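Local coordinates for protein DNA-dependent metalloprotease SPRTN (Homo sapiens, PDB 6MDX) that cleaves covalent DNA-protein cross-links as a DNA-dependent zinc metalloendopeptidase during DNA synthesis, protecting genomic integrity, at residues A[16-21]-A[37-42]. Numbering follows the deposited sequence.
Sequences PDLQAL and VEVKWS
Over one face of the Trp41 indole lies the CD2 methyl of Leu18, which stands 3.7 Å from the centroid of the five-membered ring and 10° off its normal, a CH-pi contact. At the ring edge, in plane, a water accepts from Trp41 NE1 at 2.9 Å. The same water accepts from Leu18 N and donates to Pro16 O, so it joins the loop residue Pro16, the first helical residue Leu18 and the strand residue Trp41. Pro16 adds its CG at 4.0 Å from Trp41 CZ2, an oblique approach to the benzo end. With CG of Leu18 anti to the backbone N (chi1 -180°), the branch points at the strand, and the second torsion turns CD2 onto the indole; CG also packs against CG1 in one of two Val39 conformers.

These contacts join the N-terminal end of helix 18-29 to strand 38-42, an outermost strand of the three-stranded mixed sheet in the SprT-like protease domain. Asp17 is the N-cap, its OD1 accepting from Ala20 N at 3.1 Å from above the carboxylate plane. Leu76 of helix 73-91, the helix bearing the HExxH zinc-binding motif, touches both Pro16 and Trp41. With an alanine here in place of Trp41, the Leu18 methyl and Pro16 CG would probably lose the ring they pack on, and the water one of its donors.

Two residues earlier on the strand, the Gln19 chain bends at chi2 and brings NE2 to Val39 O at 2.8 Å. The N-H...O angle of 160° makes the bond nearly straight; separately, Val39 O lies almost in the Gln19 amide plane, while NE2 is tilted out of the carbonyl plane of Val39.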
ATOM      1  N   PRO A  16       0.305 -15.290  10.394  1.00 22.96           N
ATOM      2  CA  PRO A  16       0.304 -15.084   8.959  1.00 22.46           C
ATOM      3  C   PRO A  16       1.733 -15.278   8.469  1.00 19.49           C
ATOM      4  O   PRO A  16       2.718 -14.969   9.188  1.00 24.73           O
ATOM      5  CB  PRO A  16      -0.157 -13.631   8.796  1.00 18.72           C
ATOM      6  CG  PRO A  16       0.247 -12.985  10.075  1.00 26.52           C
ATOM      7  CD  PRO A  16       0.069 -14.047  11.141  1.00 22.17           C
ATOM      8  N   ASP A  17       1.862 -15.821   7.264  1.00 19.51           N
ATOM      9  CA  ASP A  17       3.147 -16.020   6.678  1.00 16.04           C
ATOM     10  C   ASP A  17       3.249 -15.131   5.438  1.00 20.46           C
ATOM     11  O   ASP A  17       2.845 -15.523   4.362  1.00 18.46           O
ATOM     12  CB  ASP A  17       3.405 -17.484   6.332  1.00 22.21           C
ATOM     13  CG  ASP A  17       4.786 -17.783   5.783  1.00 23.17           C
ATOM     14  OD1 ASP A  17       5.545 -16.847   5.391  1.00 27.26           O
ATOM     15  OD2 ASP A  17       5.123 -18.978   5.775  1.00 30.63           O
ATOM     16  N   LEU A  18       3.806 -13.929   5.624  1.00 16.73           N
ATOM     17  CA  LEU A  18       3.786 -12.893   4.566  1.00 16.13           C
ATOM     18  C   LEU A  18       4.575 -13.355   3.348  1.00 13.33           C
ATOM     19  O   LEU A  18       4.090 -13.127   2.216  1.00 15.39           O
ATOM     20  CB  LEU A  18       4.341 -11.584   5.130  1.00 15.78           C
ATOM     21  CG  LEU A  18       4.395 -10.387   4.193  1.00 15.89           C
ATOM     22  CD1 LEU A  18       3.078 -10.120   3.516  1.00 19.94           C
ATOM     23  CD2 LEU A  18       4.837  -9.149   4.968  1.00 15.34           C
ATOM     24  N   GLN A  19       5.768 -13.924   3.526  1.00 14.05           N
ATOM     25  CA  GLN A  19       6.583 -14.327   2.423  1.00 15.60           C
ATOM     26  C   GLN A  19       5.859 -15.425   1.644  1.00 16.88           C
ATOM     27  O   GLN A  19       5.800 -15.375   0.404  1.00 19.81           O
ATOM     28  CB  GLN A  19       7.982 -14.764   2.850  1.00 21.96           C
ATOM     29  CG  GLN A  19       8.774 -13.659   3.511  1.00 33.04           C
ATOM     30  CD  GLN A  19       8.809 -12.420   2.654  1.00 40.60           C
ATOM     31  OE1 GLN A  19       8.992 -12.500   1.431  1.00 30.70           O
ATOM     32  NE2 GLN A  19       8.643 -11.271   3.308  1.00 24.01           N
ATOM     33  N   ALA A  20       5.237 -16.364   2.338  1.00 19.74           N
ATOM     34  CA  ALA A  20       4.498 -17.427   1.645  1.00 25.25           C
ATOM     35  C   ALA A  20       3.355 -16.860   0.803  1.00 18.23           C
ATOM     36  O   ALA A  20       3.162 -17.303  -0.349  1.00 16.79           O
ATOM     37  CB  ALA A  20       3.989 -18.483   2.603  1.00 20.35           C
ATOM     38  N   LEU A  21       2.619 -15.884   1.335  1.00 16.37           N
ATOM     39  CA  LEU A  21       1.495 -15.287   0.611  1.00 10.95           C
ATOM     40  C   LEU A  21       2.041 -14.599  -0.640  1.00 13.48           C
ATOM     41  O   LEU A  21       1.428 -14.703  -1.682  1.00 11.63           O
ATOM     42  CB  LEU A  21       0.770 -14.261   1.485  1.00 14.11           C
ATOM     43  CG  LEU A  21      -0.032 -14.848   2.651  1.00 15.05           C
ATOM     44  CD1 LEU A  21      -0.565 -13.723   3.529  1.00 19.92           C
ATOM     45  CD2 LEU A  21      -1.194 -15.713   2.164  1.00 18.87           C
ATOM     46  N   VAL A  37      10.547  -8.031  -6.356  1.00 19.08           N
ATOM     47  CA  VAL A  37       9.876  -7.120  -5.413  1.00 13.50           C
ATOM     48  C   VAL A  37      10.044  -7.676  -4.001  1.00 13.84           C
ATOM     49  O   VAL A  37       9.894  -8.865  -3.747  1.00 18.23           O
ATOM     50  CB  VAL A  37       8.388  -6.979  -5.792  1.00 16.27           C
ATOM     51  CG1 VAL A  37       7.609  -6.169  -4.770  1.00 20.13           C
ATOM     52  CG2 VAL A  37       8.241  -6.386  -7.185  1.00 15.71           C
ATOM     53  N   GLU A  38      10.368  -6.767  -3.081  1.00 14.78           N
ATOM     54  CA  GLU A  38      10.660  -7.053  -1.681  1.00 14.63           C
ATOM     55  C   GLU A  38       9.407  -6.698  -0.863  1.00 11.87           C
ATOM     56  O   GLU A  38       9.007  -5.560  -0.933  1.00 19.38           O
ATOM     57  CB  GLU A  38      11.804  -6.140  -1.245  1.00 14.12           C
ATOM     58  CG  GLU A  38      12.070  -6.183   0.257  1.00 25.10           C
ATOM     59  CD  GLU A  38      12.985  -5.073   0.742  1.00 30.18           C
ATOM     60  OE1 GLU A  38      13.966  -5.394   1.486  1.00 45.57           O
ATOM     61  OE2 GLU A  38      12.753  -3.894   0.367  1.00 30.01           O
ATOM     62  N   VAL A  39       8.833  -7.638  -0.140  1.00 15.12           N
ATOM     63  CA  VAL A  39       7.697  -7.337   0.727  0.51 12.36           C
ATOM     64  C   VAL A  39       8.117  -7.589   2.173  1.00 13.53           C
ATOM     65  O   VAL A  39       8.708  -8.607   2.499  1.00 14.23           O
ATOM     66  CB  VAL A  39       6.427  -8.141   0.402  0.51 15.04           C
ATOM     67  CG1 VAL A  39       6.512  -9.613   0.803  0.51 17.75           C
ATOM     68  CG2 VAL A  39       5.230  -7.501   1.085  0.51 15.44           C
ATOM     69  N   LYS A  40       7.828  -6.630   3.065  1.00 11.45           N
ATOM     70  CA  LYS A  40       8.142  -6.773   4.480  1.00 10.42           C
ATOM     71  C   LYS A  40       7.048  -6.149   5.345  1.00 10.36           C
ATOM     72  O   LYS A  40       6.382  -5.219   4.890  1.00  9.73           O
ATOM     73  CB  LYS A  40       9.479  -6.111   4.822  1.00 10.47           C
ATOM     74  CG  LYS A  40      10.683  -6.762   4.143  1.00 15.77           C
ATOM     75  CD  LYS A  40      11.981  -6.089   4.434  1.00 25.18           C
ATOM     76  CE  LYS A  40      13.164  -6.868   3.862  1.00 41.17           C
ATOM     77  NZ  LYS A  40      13.443  -8.126   4.595  1.00 53.82           N
ATOM     78  N   TRP A  41       6.941  -6.654   6.588  1.00  9.81           N
ATOM     79  CA  TRP A  41       6.237  -5.987   7.633  1.00 10.53           C
ATOM     80  C   TRP A  41       7.001  -4.741   8.038  1.00 12.25           C
ATOM     81  O   TRP A  41       8.239  -4.687   8.012  1.00 12.51           O
ATOM     82  CB  TRP A  41       6.070  -6.868   8.848  1.00 10.38           C
ATOM     83  CG  TRP A  41       5.145  -8.027   8.696  1.00 11.24           C
ATOM     84  CD1 TRP A  41       5.499  -9.348   8.577  1.00 14.82           C
ATOM     85  CD2 TRP A  41       3.715  -8.006   8.703  1.00 12.51           C
ATOM     86  NE1 TRP A  41       4.381 -10.139   8.514  1.00 16.38           N
ATOM     87  CE2 TRP A  41       3.275  -9.340   8.583  1.00 12.96           C
ATOM     88  CE3 TRP A  41       2.764  -6.988   8.751  1.00 11.54           C
ATOM     89  CZ2 TRP A  41       1.925  -9.658   8.511  1.00 14.33           C
ATOM     90  CZ3 TRP A  41       1.430  -7.308   8.763  1.00 13.20           C
ATOM     91  CH2 TRP A  41       1.019  -8.627   8.614  1.00 12.99           C
ATOM     92  N   SER A  42       6.214  -3.727   8.435  1.00  9.97           N
ATOM     93  CA  SER A  42       6.729  -2.556   9.142  1.00 12.17           C
ATOM     94  C   SER A  42       6.132  -2.562  10.551  1.00 12.97           C
ATOM     95  O   SER A  42       4.925  -2.568  10.696  1.00 12.85           O
ATOM     96  CB  SER A  42       6.415  -1.317   8.396  1.00 15.60           C
ATOM     97  OG  SER A  42       6.725  -0.204   9.232  1.00 15.67           O
TER
HETATM   98  O   HOH W   1       4.754 -13.054   8.281  1.00 15.81           O